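Local coordinates for protein packaging enzyme P4 (Pseudomonas phage phi13, PDB 4BLP) that probably hydrolyses nucleoside triphosphates as the hexameric, RecA-like helicase motor that packages viral RNA into the capsid of this double-stranded RNA phage, at residues S53-G58 against P63-F68; R128-L133 against I245-G250; N138-N143 against S160-A165; M280-V283 against V289-T292. All blocks are in the same frame, centred on the assembly; numbering follows the deposited sequence.

Contact 1: residues S53-G58 against P63-F68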
loop_
_atom_site.group_PDB
_atom_site.type_symbol
_atom_site.label_atom_id
_atom_site.label_comp_id
_atom_site.label_asym_id
_atom_site.label_seq_id
_atom_site.Cartn_x
_atom_site.Cartn_y
_atom_site.Cartn_z
ATOM N N SER D 53 -28.229 9.368 -16.272
ATOM C CA SER D 53 -27.103 9.952 -16.979
ATOM C C SER D 53 -25.921 10.098 -16.030
ATOM O O SER D 53 -26.108 10.062 -14.798
ATOM C CB SER D 53 -27.470 11.329 -17.510
ATOM O OG SER D 53 -27.710 12.229 -16.443
ATOM N N LEU D 54 -24.741 10.348 -16.587
ATOM C CA LEU D 54 -23.543 10.553 -15.733
ATOM C C LEU D 54 -23.740 11.792 -14.836
ATOM O O LEU D 54 -23.359 11.756 -13.663
ATOM C CB LEU D 54 -22.300 10.705 -16.585
ATOM C CG LEU D 54 -21.863 9.374 -17.251
ATOM C CD1 LEU D 54 -20.928 9.633 -18.434
ATOM C CD2 LEU D 54 -21.109 8.478 -16.245
ATOM N N ARG D 55 -24.350 12.874 -15.365
ATOM C CA ARG D 55 -24.568 14.061 -14.520
ATOM C C ARG D 55 -25.547 13.794 -13.385
ATOM O O ARG D 55 -25.499 14.478 -12.352
ATOM C CB ARG D 55 -25.027 15.267 -15.353
ATOM C CG ARG D 55 -26.385 15.149 -15.993
ATOM C CD ARG D 55 -26.870 16.530 -16.451
ATOM N NE ARG D 55 -26.806 17.554 -15.399
ATOM C CZ ARG D 55 -27.799 17.836 -14.561
ATOM N NH1 ARG D 55 -28.938 17.161 -14.618
ATOM N NH2 ARG D 55 -27.658 18.794 -13.655
ATOM N N ASP D 56 -26.424 12.828 -13.563
ATOM C CA ASP D 56 -27.428 12.503 -12.546
ATOM C C ASP D 56 -27.025 11.307 -11.662
ATOM O O ASP D 56 -27.871 10.723 -10.977
ATOM C CB ASP D 56 -28.782 12.230 -13.205
ATOM C CG ASP D 56 -29.454 13.446 -13.843
ATOM O OD1 ASP D 56 -29.044 14.585 -13.545
ATOM O OD2 ASP D 56 -30.369 13.251 -14.651
ATOM N N GLY D 57 -25.745 10.978 -11.641
ATOM C CA GLY D 57 -25.265 9.937 -10.727
ATOM C C GLY D 57 -25.315 8.507 -11.234
ATOM O O GLY D 57 -25.042 7.578 -10.478
ATOM N N GLY D 58 -25.667 8.314 -12.510
ATOM C CA GLY D 58 -25.705 6.973 -13.106
ATOM C C GLY D 58 -24.555 6.672 -14.036
ATOM O O GLY D 58 -23.510 7.349 -14.001
ATOM N N PRO D 63 -25.710 11.588 -25.185
ATOM C CA PRO D 63 -24.884 11.872 -26.384
ATOM C C PRO D 63 -23.946 13.070 -26.184
ATOM O O PRO D 63 -22.898 13.135 -26.832
ATOM C CB PRO D 63 -25.932 12.173 -27.471
ATOM C CG PRO D 63 -27.169 11.432 -26.987
ATOM C CD PRO D 63 -27.156 11.597 -25.498
ATOM N N SER D 64 -24.290 13.995 -25.266
ATOM C CA SER D 64 -23.452 15.170 -24.987
ATOM C C SER D 64 -22.286 14.890 -24.008
ATOM O O SER D 64 -21.399 15.740 -23.864
ATOM C CB SER D 64 -24.304 16.290 -24.397
ATOM O OG SER D 64 -24.979 15.846 -23.226
ATOM N N GLU D 65 -22.309 13.740 -23.303
ATOM C CA GLU D 65 -21.297 13.477 -22.261
ATOM C C GLU D 65 -20.117 12.648 -22.734
ATOM O O GLU D 65 -20.303 11.637 -23.402
ATOM C CB GLU D 65 -21.931 12.733 -21.077
ATOM C CG GLU D 65 -22.934 13.575 -20.290
ATOM C CD GLU D 65 -23.700 12.848 -19.197
ATOM O OE1 GLU D 65 -24.044 11.653 -19.376
ATOM O OE2 GLU D 65 -24.014 13.499 -18.171
ATOM N N ILE D 66 -18.896 13.060 -22.382
ATOM C CA ILE D 66 -17.700 12.268 -22.673
ATOM C C ILE D 66 -17.082 11.901 -21.325
ATOM O O ILE D 66 -16.632 12.792 -20.607
ATOM C CB ILE D 66 -16.663 12.964 -23.573
ATOM C CG1 ILE D 66 -17.283 13.415 -24.919
ATOM C CG2 ILE D 66 -15.439 12.014 -23.816
ATOM C CD1 ILE D 66 -16.381 14.436 -25.660
ATOM N N LEU D 67 -17.011 10.613 -21.025
ATOM C CA LEU D 67 -16.367 10.135 -19.801
ATOM C C LEU D 67 -14.880 9.906 -20.076
ATOM O O LEU D 67 -14.522 9.299 -21.093
ATOM C CB LEU D 67 -17.016 8.797 -19.376
ATOM C CG LEU D 67 -16.414 8.097 -18.144
ATOM C CD1 LEU D 67 -16.732 8.911 -16.842
ATOM C CD2 LEU D 67 -16.982 6.659 -18.028
ATOM N N PHE D 68 -14.013 10.382 -19.184
ATOM C CA PHE D 68 -12.573 10.146 -19.286
ATOM C C PHE D 68 -12.004 10.105 -17.874
ATOM O O PHE D 68 -12.759 10.145 -16.892
ATOM C CB PHE D 68 -11.890 11.213 -20.170
ATOM C CG PHE D 68 -11.947 12.654 -19.681
ATOM C CD1 PHE D 68 -13.123 13.402 -19.790
ATOM C CD2 PHE D 68 -10.805 13.285 -19.195
ATOM C CE1 PHE D 68 -13.155 14.759 -19.398
ATOM C CE2 PHE D 68 -10.835 14.633 -18.823
ATOM C CZ PHE D 68 -12.017 15.350 -18.890
#
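E65 extends its side chain from the start of strand 65-70 and offers both carboxylate oxygens to successive backbone amides of L54 and R55. L54 N lies 3.2 Å from E65 OE1, and R55 N lies 2.9 Å from E65 OE2. Each N-H uses the syn side of its oxygen, 20° and 24° out of the carboxylate plane, so the pair of bonds fixes how the group is rotated. Glutamate suits the place because its chain is straight beyond CG (chi2 174°) and long enough to span the gap between strand and loop. OE1 also accepts from L62 N, and this buried carboxylate, met by three amides, is probably kept ionised.

Within the loop, the turn is held by polar groups of its own. S53 OG accepts from D56 N at 3.2 Å, an ST motif, while R55 turns its guanidinium away from the strand to form a salt bridge with D56 (NH1 to OD1 2.8 Å).

Van der Waals contacts surround these bonds. L54 lays its CB 3.4 Å from E65 OE1, and CB and CG of R55 cover OE2. The apolar contact is that of L54 CD1, 4.1 Å from L67 CB, the two leucines crossing at about a right angle.

L54 and E65 both rest on V76 of strand 73-78, and F111 of strand 110-111 touches R55 and E65. The loop thus covers one face of this antiparallel sheet, while I66 and F68 of strand 65-70 pack against helix 233-248.

Contact 2: residues R128-L133 against I245-G250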
loop_
_atom_site.group_PDB
_atom_site.type_symbol
_atom_site.label_atom_id
_atom_site.label_comp_id
_atom_site.label_asym_id
_atom_site.label_seq_id
_atom_site.Cartn_x
_atom_site.Cartn_y
_atom_site.Cartn_z
ATOM N N ARG D 128 -10.496 8.946 -27.280
ATOM C CA ARG D 128 -10.291 8.646 -28.721
ATOM C C ARG D 128 -9.424 9.714 -29.381
ATOM O O ARG D 128 -9.762 10.895 -29.289
ATOM C CB ARG D 128 -11.646 8.597 -29.448
ATOM C CG ARG D 128 -12.433 7.356 -29.150
ATOM C CD ARG D 128 -13.834 7.364 -29.755
ATOM N NE ARG D 128 -14.595 6.231 -29.210
ATOM C CZ ARG D 128 -15.285 6.259 -28.068
ATOM N NH1 ARG D 128 -15.384 7.384 -27.365
ATOM N NH2 ARG D 128 -15.876 5.163 -27.618
ATOM N N PRO D 129 -8.283 9.331 -29.986
ATOM C CA PRO D 129 -7.453 10.343 -30.674
ATOM C C PRO D 129 -8.185 10.859 -31.918
ATOM O O PRO D 129 -8.713 10.063 -32.707
ATOM C CB PRO D 129 -6.183 9.571 -31.081
ATOM C CG PRO D 129 -6.259 8.244 -30.408
ATOM C CD PRO D 129 -7.688 7.977 -30.044
ATOM N N VAL D 130 -8.187 12.179 -32.119
ATOM C CA VAL D 130 -8.811 12.785 -33.330
ATOM C C VAL D 130 -7.933 13.964 -33.788
ATOM O O VAL D 130 -7.228 14.556 -32.977
ATOM C CB VAL D 130 -10.291 13.257 -33.114
ATOM C CG1 VAL D 130 -11.214 12.110 -32.670
ATOM C CG2 VAL D 130 -10.381 14.410 -32.124
ATOM N N ALA D 131 -8.026 14.328 -35.057
ATOM C CA ALA D 131 -7.360 15.526 -35.580
ATOM C C ALA D 131 -8.131 16.006 -36.759
ATOM O O ALA D 131 -8.753 15.193 -37.456
ATOM C CB ALA D 131 -5.913 15.250 -35.971
ATOM N N SER D 132 -8.121 17.314 -36.988
ATOM C CA SER D 132 -8.807 17.878 -38.146
ATOM C C SER D 132 -8.057 19.068 -38.663
ATOM O O SER D 132 -7.623 19.912 -37.877
ATOM C CB SER D 132 -10.241 18.264 -37.790
ATOM O OG SER D 132 -10.916 18.848 -38.893
ATOM N N LEU D 133 -7.932 19.153 -39.997
ATOM C CA LEU D 133 -7.317 20.314 -40.640
ATOM C C LEU D 133 -8.229 21.521 -40.471
ATOM O O LEU D 133 -7.795 22.650 -40.679
ATOM C CB LEU D 133 -7.068 20.046 -42.136
ATOM C CG LEU D 133 -5.917 19.121 -42.511
ATOM C CD1 LEU D 133 -5.885 18.885 -44.008
ATOM C CD2 LEU D 133 -4.588 19.666 -42.041
ATOM N N ILE D 245 -9.186 15.274 -25.226
ATOM C CA ILE D 245 -10.483 15.953 -24.963
ATOM C C ILE D 245 -10.426 17.309 -25.689
ATOM O O ILE D 245 -11.374 17.693 -26.379
ATOM C CB ILE D 245 -10.731 16.141 -23.426
ATOM C CG1 ILE D 245 -11.107 14.793 -22.787
ATOM C CG2 ILE D 245 -11.757 17.284 -23.138
ATOM C CD1 ILE D 245 -12.525 14.218 -23.255
ATOM N N CYS D 246 -9.301 18.029 -25.558
ATOM C CA CYS D 246 -9.159 19.319 -26.281
ATOM C C CYS D 246 -9.283 19.109 -27.810
ATOM O O CYS D 246 -9.959 19.892 -28.495
ATOM C CB CYS D 246 -7.824 19.976 -25.955
ATOM S SG CYS D 246 -7.667 20.540 -24.251
ATOM N N ALA D 247 -8.625 18.061 -28.339
ATOM C CA ALA D 247 -8.672 17.772 -29.774
ATOM C C ALA D 247 -10.120 17.497 -30.198
ATOM O O ALA D 247 -10.557 18.003 -31.229
ATOM C CB ALA D 247 -7.766 16.586 -30.118
ATOM N N GLU D 248 -10.859 16.676 -29.416
ATOM C CA GLU D 248 -12.265 16.359 -29.736
ATOM C C GLU D 248 -13.125 17.647 -29.794
ATOM O O GLU D 248 -14.038 17.758 -30.618
ATOM C CB GLU D 248 -12.813 15.381 -28.673
ATOM C CG GLU D 248 -14.306 15.091 -28.810
ATOM C CD GLU D 248 -14.734 14.422 -30.102
ATOM O OE1 GLU D 248 -13.882 13.817 -30.792
ATOM O OE2 GLU D 248 -15.940 14.480 -30.413
ATOM N N LEU D 249 -12.820 18.610 -28.908
ATOM C CA LEU D 249 -13.591 19.863 -28.797
ATOM C C LEU D 249 -13.048 20.968 -29.735
ATOM O O LEU D 249 -13.604 22.071 -29.755
ATOM C CB LEU D 249 -13.575 20.322 -27.322
ATOM C CG LEU D 249 -14.176 19.286 -26.320
ATOM C CD1 LEU D 249 -13.960 19.722 -24.893
ATOM C CD2 LEU D 249 -15.685 19.053 -26.612
ATOM N N GLY D 250 -12.004 20.645 -30.499
ATOM C CA GLY D 250 -11.396 21.558 -31.472
ATOM C C GLY D 250 -10.760 22.798 -30.848
ATOM O O GLY D 250 -10.725 23.861 -31.466
HETATM O O HOH W 1 -12.221 12.083 -29.023
#
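The last turn of helix 233-248, closed by a Schellman motif, receives V130 of the extended loop 128-133 on A247 and E248. The small methyl of A247 lets the loop come close: A247 CB stands 3.5 Å from V130 O and 3.9 Å from V130 CG2. That same CG2 settles on the helix backbone, 3.6 Å from E248 N, while CG1 lies 3.7 Å from E248 OE1. A branched valine can therefore touch both the backbone and a side chain of the turn.

E248 starts out with CG opposite its backbone N (chi1 174°), then bends at chi2 (62°), which brings OE1 toward the loop. There a water donates to E248 OE1 at 3.0 Å and to R128 O at 2.7 Å, bridging helix and loop through a polar link beside the valine. R128 itself forms a salt bridge with E195 of the second subunit, so this loop lies between its own helix and a neighbour.

G250 leaves the helix with positive phi (64°), a conformation that favours glycine, and its N returns to A247 O at 3.1 Å. Helix 233-248 then passes into the central strand 252-257, a helix-to-strand connection typical of the P-loop NTPase fold.

Contact 3: residues N138-N143 against S160-A165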
loop_
_atom_site.group_PDB
_atom_site.type_symbol
_atom_site.label_atom_id
_atom_site.label_comp_id
_atom_site.label_asym_id
_atom_site.label_seq_id
_atom_site.Cartn_x
_atom_site.Cartn_y
_atom_site.Cartn_z
ATOM N N ASN D 138 -3.384 29.237 -34.119
ATOM C CA ASN D 138 -2.207 30.077 -34.268
ATOM C C ASN D 138 -1.516 30.201 -32.927
ATOM O O ASN D 138 -1.870 31.046 -32.102
ATOM C CB ASN D 138 -2.592 31.466 -34.854
ATOM C CG ASN D 138 -1.414 32.285 -35.318
ATOM O OD1 ASN D 138 -0.250 31.951 -35.089
ATOM N ND2 ASN D 138 -1.691 33.396 -35.978
ATOM N N TRP D 139 -0.605 29.265 -32.650
ATOM C CA TRP D 139 0.182 29.250 -31.418
ATOM C C TRP D 139 1.534 28.714 -31.778
ATOM O O TRP D 139 1.635 27.515 -32.064
ATOM C CB TRP D 139 -0.466 28.397 -30.311
ATOM C CG TRP D 139 0.435 28.189 -29.110
ATOM C CD1 TRP D 139 1.032 27.025 -28.721
ATOM C CD2 TRP D 139 0.813 29.177 -28.140
ATOM N NE1 TRP D 139 1.801 27.242 -27.602
ATOM C CE2 TRP D 139 1.673 28.549 -27.214
ATOM C CE3 TRP D 139 0.538 30.560 -27.988
ATOM C CZ2 TRP D 139 2.247 29.239 -26.136
ATOM C CZ3 TRP D 139 1.050 31.224 -26.878
ATOM C CH2 TRP D 139 1.909 30.569 -25.976
ATOM N N GLN D 140 2.564 29.619 -31.799
ATOM C CA GLN D 140 3.969 29.295 -32.142
ATOM C C GLN D 140 4.100 29.038 -33.641
ATOM O O GLN D 140 5.046 29.522 -34.246
ATOM C CB GLN D 140 4.523 28.112 -31.304
ATOM C CG GLN D 140 4.389 28.330 -29.786
ATOM C CD GLN D 140 5.149 29.555 -29.335
ATOM O OE1 GLN D 140 6.377 29.619 -29.432
ATOM N NE2 GLN D 140 4.438 30.574 -28.845
ATOM N N VAL D 141 3.167 28.265 -34.235
ATOM C CA VAL D 141 3.042 28.016 -35.685
ATOM C C VAL D 141 1.604 28.364 -36.035
ATOM O O VAL D 141 0.751 28.339 -35.146
ATOM C CB VAL D 141 3.435 26.593 -36.143
ATOM C CG1 VAL D 141 4.912 26.320 -35.859
ATOM C CG2 VAL D 141 2.528 25.520 -35.520
ATOM N N ARG D 142 1.315 28.650 -37.321
ATOM C CA ARG D 142 -0.025 29.061 -37.726
ATOM C C ARG D 142 -1.068 27.955 -37.674
ATOM O O ARG D 142 -2.260 28.261 -37.593
ATOM C CB ARG D 142 0.017 29.628 -39.164
ATOM C CG ARG D 142 0.731 30.973 -39.229
ATOM C CD ARG D 142 0.681 31.562 -40.610
ATOM N NE ARG D 142 1.443 32.804 -40.647
ATOM C CZ ARG D 142 1.809 33.420 -41.761
ATOM N NH1 ARG D 142 1.483 32.914 -42.945
ATOM N NH2 ARG D 142 2.503 34.546 -41.704
ATOM N N ASN D 143 -0.638 26.681 -37.715
ATOM C CA ASN D 143 -1.560 25.559 -37.836
ATOM C C ASN D 143 -1.296 24.471 -36.804
ATOM O O ASN D 143 -1.278 23.287 -37.136
ATOM C CB ASN D 143 -1.444 24.986 -39.260
ATOM C CG ASN D 143 -0.055 24.480 -39.613
ATOM O OD1 ASN D 143 0.959 24.835 -38.980
ATOM N ND2 ASN D 143 -0.010 23.586 -40.580
ATOM N N SER D 160 6.548 31.152 -16.629
ATOM C CA SER D 160 5.572 32.252 -16.549
ATOM C C SER D 160 6.010 33.461 -17.343
ATOM O O SER D 160 5.177 34.072 -18.018
ATOM C CB SER D 160 5.345 32.669 -15.094
ATOM O OG SER D 160 4.755 31.592 -14.398
ATOM N N LYS D 161 7.303 33.828 -17.256
ATOM C CA LYS D 161 7.864 34.983 -17.944
ATOM C C LYS D 161 7.816 34.768 -19.450
ATOM O O LYS D 161 7.448 35.687 -20.189
ATOM C CB LYS D 161 9.307 35.248 -17.478
ATOM C CG LYS D 161 9.880 36.558 -17.986
ATOM C CD LYS D 161 11.273 36.838 -17.431
ATOM C CE LYS D 161 11.960 37.950 -18.189
ATOM N NZ LYS D 161 13.414 38.005 -17.887
ATOM N N TRP D 162 8.222 33.567 -19.921
ATOM C CA TRP D 162 8.183 33.284 -21.357
ATOM C C TRP D 162 6.712 33.303 -21.841
ATOM O O TRP D 162 6.431 33.865 -22.894
ATOM C CB TRP D 162 8.833 31.932 -21.673
ATOM C CG TRP D 162 8.797 31.631 -23.145
ATOM C CD1 TRP D 162 9.630 32.137 -24.102
ATOM C CD2 TRP D 162 7.826 30.823 -23.840
ATOM N NE1 TRP D 162 9.256 31.678 -25.349
ATOM C CE2 TRP D 162 8.160 30.857 -25.216
ATOM C CE3 TRP D 162 6.726 30.039 -23.430
ATOM C CZ2 TRP D 162 7.407 30.174 -26.191
ATOM C CZ3 TRP D 162 5.996 29.347 -24.395
ATOM C CH2 TRP D 162 6.336 29.416 -25.752
ATOM N N LEU D 163 5.799 32.705 -21.069
ATOM C CA LEU D 163 4.367 32.646 -21.429
ATOM C C LEU D 163 3.770 34.035 -21.554
ATOM O O LEU D 163 3.099 34.314 -22.543
ATOM C CB LEU D 163 3.561 31.796 -20.425
ATOM C CG LEU D 163 3.660 30.285 -20.657
ATOM C CD1 LEU D 163 3.184 29.504 -19.430
ATOM C CD2 LEU D 163 2.872 29.847 -21.876
ATOM N N ASN D 164 4.077 34.928 -20.598
ATOM C CA ASN D 164 3.572 36.301 -20.608
ATOM C C ASN D 164 4.074 37.056 -21.822
ATOM O O ASN D 164 3.349 37.896 -22.362
ATOM C CB ASN D 164 3.949 37.031 -19.320
ATOM C CG ASN D 164 3.129 36.580 -18.137
ATOM O OD1 ASN D 164 1.977 36.147 -18.282
ATOM N ND2 ASN D 164 3.708 36.670 -16.941
ATOM N N ALA D 165 5.288 36.715 -22.296
ATOM C CA ALA D 165 5.900 37.321 -23.479
ATOM C C ALA D 165 5.252 36.839 -24.778
ATOM O O ALA D 165 5.481 37.448 -25.815
ATOM C CB ALA D 165 7.402 37.037 -23.505
#
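W162 and L163, on the helix that follows a probable P-loop (Walker A), meet W139 and Q140 of loop 138-143; loop and helix belong to the strand-loop-helix region expected of a P-loop NTPase. S160, at the start of the segment, belongs to that pattern, and its OG makes a weak hydrogen bond to D213.

Two residues on, W162 carries its indole out toward the loop with CG anti to the backbone N (chi1 180°). The far end of the six-membered ring does the touching. Q140 OE1 lies in the ring plane at its edge, 3.4 Å from W162 CZ2, so the carbonyl oxygen faces the slightly positive ring hydrogens, with the amide turned 63° from the ring. This oxygen has a stronger partner in Q291 NE2, while Q140 NE2 bonds to Q166 OE1; both ends of the amide are thereby used. On the same ring, W162 CH2 approaches W139 CZ2 to 4.1 Å, the two indoles crossing obliquely.

L163 comes next, sending CD2 to 4.3 Å from W139 CH2. A branched aliphatic chain fits here, since it also packs on V254 and A256 of the central sheet, where W139 touches L252 and V254 and meets H149 edge-to-face.

Across from these residues the loop folds sharply: V141 N bonds back to W139 O at 2.8 Å, a classic gamma turn with Q140 at its apex (phi 73°). The turn brings Q140 over its neighbour, with NE2 3.6 Å above one face of the W139 ring, offset toward the rim.

Contact 4: residues M280-V283 against V289-T292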
loop_
_atom_site.group_PDB
_atom_site.type_symbol
_atom_site.label_atom_id
_atom_site.label_comp_id
_atom_site.label_asym_id
_atom_site.label_seq_id
_atom_site.Cartn_x
_atom_site.Cartn_y
_atom_site.Cartn_z
ATOM N N MET D 280 4.993 20.725 -27.282
ATOM C CA MET D 280 5.761 20.922 -26.065
ATOM C C MET D 280 6.858 21.941 -26.341
ATOM O O MET D 280 7.544 21.844 -27.355
ATOM C CB MET D 280 6.410 19.583 -25.616
ATOM C CG MET D 280 7.252 19.743 -24.362
ATOM S SD MET D 280 7.956 18.186 -23.789
ATOM C CE MET D 280 9.499 18.184 -24.754
ATOM N N THR D 281 7.043 22.880 -25.422
ATOM C CA THR D 281 8.133 23.870 -25.450
ATOM C C THR D 281 8.927 23.715 -24.173
ATOM O O THR D 281 8.333 23.714 -23.089
ATOM C CB THR D 281 7.588 25.331 -25.578
ATOM O OG1 THR D 281 6.820 25.445 -26.774
ATOM C CG2 THR D 281 8.722 26.384 -25.611
ATOM N N VAL D 282 10.244 23.546 -24.299
ATOM C CA VAL D 282 11.153 23.488 -23.137
ATOM C C VAL D 282 11.720 24.897 -22.976
ATOM O O VAL D 282 12.259 25.473 -23.943
ATOM C CB VAL D 282 12.287 22.431 -23.286
ATOM C CG1 VAL D 282 13.240 22.487 -22.079
ATOM C CG2 VAL D 282 11.703 21.031 -23.456
ATOM N N VAL D 283 11.588 25.457 -21.768
ATOM C CA VAL D 283 12.071 26.808 -21.489
ATOM C C VAL D 283 13.163 26.775 -20.407
ATOM O O VAL D 283 13.064 26.031 -19.430
ATOM C CB VAL D 283 10.875 27.745 -21.086
ATOM C CG1 VAL D 283 11.328 29.054 -20.436
ATOM C CG2 VAL D 283 9.961 28.019 -22.281
ATOM N N VAL D 289 14.353 26.522 -25.349
ATOM C CA VAL D 289 15.485 25.597 -25.495
ATOM C C VAL D 289 15.168 24.693 -26.706
ATOM O O VAL D 289 16.004 24.502 -27.584
ATOM C CB VAL D 289 15.720 24.777 -24.191
ATOM C CG1 VAL D 289 16.717 23.636 -24.429
ATOM C CG2 VAL D 289 16.190 25.679 -23.057
ATOM N N SER D 290 13.960 24.152 -26.737
ATOM C CA SER D 290 13.496 23.265 -27.792
ATOM C C SER D 290 11.988 23.347 -27.891
ATOM O O SER D 290 11.328 23.779 -26.944
ATOM C CB SER D 290 13.939 21.829 -27.528
ATOM O OG SER D 290 13.253 21.271 -26.426
ATOM N N GLN D 291 11.445 22.962 -29.056
ATOM C CA GLN D 291 10.011 22.996 -29.251
ATOM C C GLN D 291 9.624 21.921 -30.242
ATOM O O GLN D 291 10.351 21.702 -31.195
ATOM C CB GLN D 291 9.595 24.384 -29.730
ATOM C CG GLN D 291 8.057 24.565 -29.883
ATOM C CD GLN D 291 7.793 26.012 -30.208
ATOM O OE1 GLN D 291 7.959 26.444 -31.357
ATOM N NE2 GLN D 291 7.439 26.792 -29.194
ATOM N N THR D 292 8.501 21.247 -30.017
ATOM C CA THR D 292 8.000 20.259 -30.975
ATOM C C THR D 292 6.502 20.400 -31.020
ATOM O O THR D 292 5.873 20.492 -29.955
ATOM C CB THR D 292 8.460 18.824 -30.695
ATOM O OG1 THR D 292 7.898 17.977 -31.725
ATOM C CG2 THR D 292 8.059 18.303 -29.270
#
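T281 OG1 is gripped by two partners, Q291 NE2 of the next strand and H149 NE2 of strand 147-152. Q291 NE2 donates across 2.8 Å along a nearly straight path (168°), with the oxygen only 8° out of the amide plane. The two side chains run side by side from a non-hydrogen-bonded antiparallel pair whose CA atoms are 4.3 Å apart. Q291 can reach because CG stands anti to its backbone N (chi1 -176°) and the chain stays extended.

Backbone bonds flank this pair. M280 and T292 exchange two, M280 N to T292 O at 2.8 Å and T292 N to M280 O at 2.9 Å, and V282 N bonds to S290 O at 2.9 Å. V282 O instead takes the N-H of V289 at 2.7 Å. V289 and S290 thus both stand opposite V282, a classic beta bulge in the hairpin of strands 279-284 and 287-295.

Beta-branched V282 suits a place opposite two residues: its CG1 packs 4.0 Å from V289 CB, while CG2 lies 3.4 Å from S290 OG. M280 and V282 pack on I273, A274 and Y270 of helix 266-274, on a face that also holds S290 and T292, whose OG1 is bonded to R299.

The other face carries a polar chain from H149 through T281 and Q291 to Q140, which probably limits the rotation of the T281 and Q291 side chains.

Overall arrangement
Contacts 3 and 4 form one continuous region on the same side of the chain's centre, their own centres 11 Å apart. Q140 OE1 meets Q291 NE2 at 3.0 Å, and W162 packs on T281 and V283, so loop 138-143, the hairpin and W162 of the helix after the probable P-loop all meet. Contact 2 lies about 20 Å from contact 3, centre to centre. It touches contact 1 instead, where I245 CD1 lies 3.6 Å from F68 CD1. Contact 1 is remote from the probable nucleotide site, its centre 34 Å from that of contact 3. Helix 233-248, which packs on strand 65-70 and leads on to strand 252-257, connects the small antiparallel sheet with the central one.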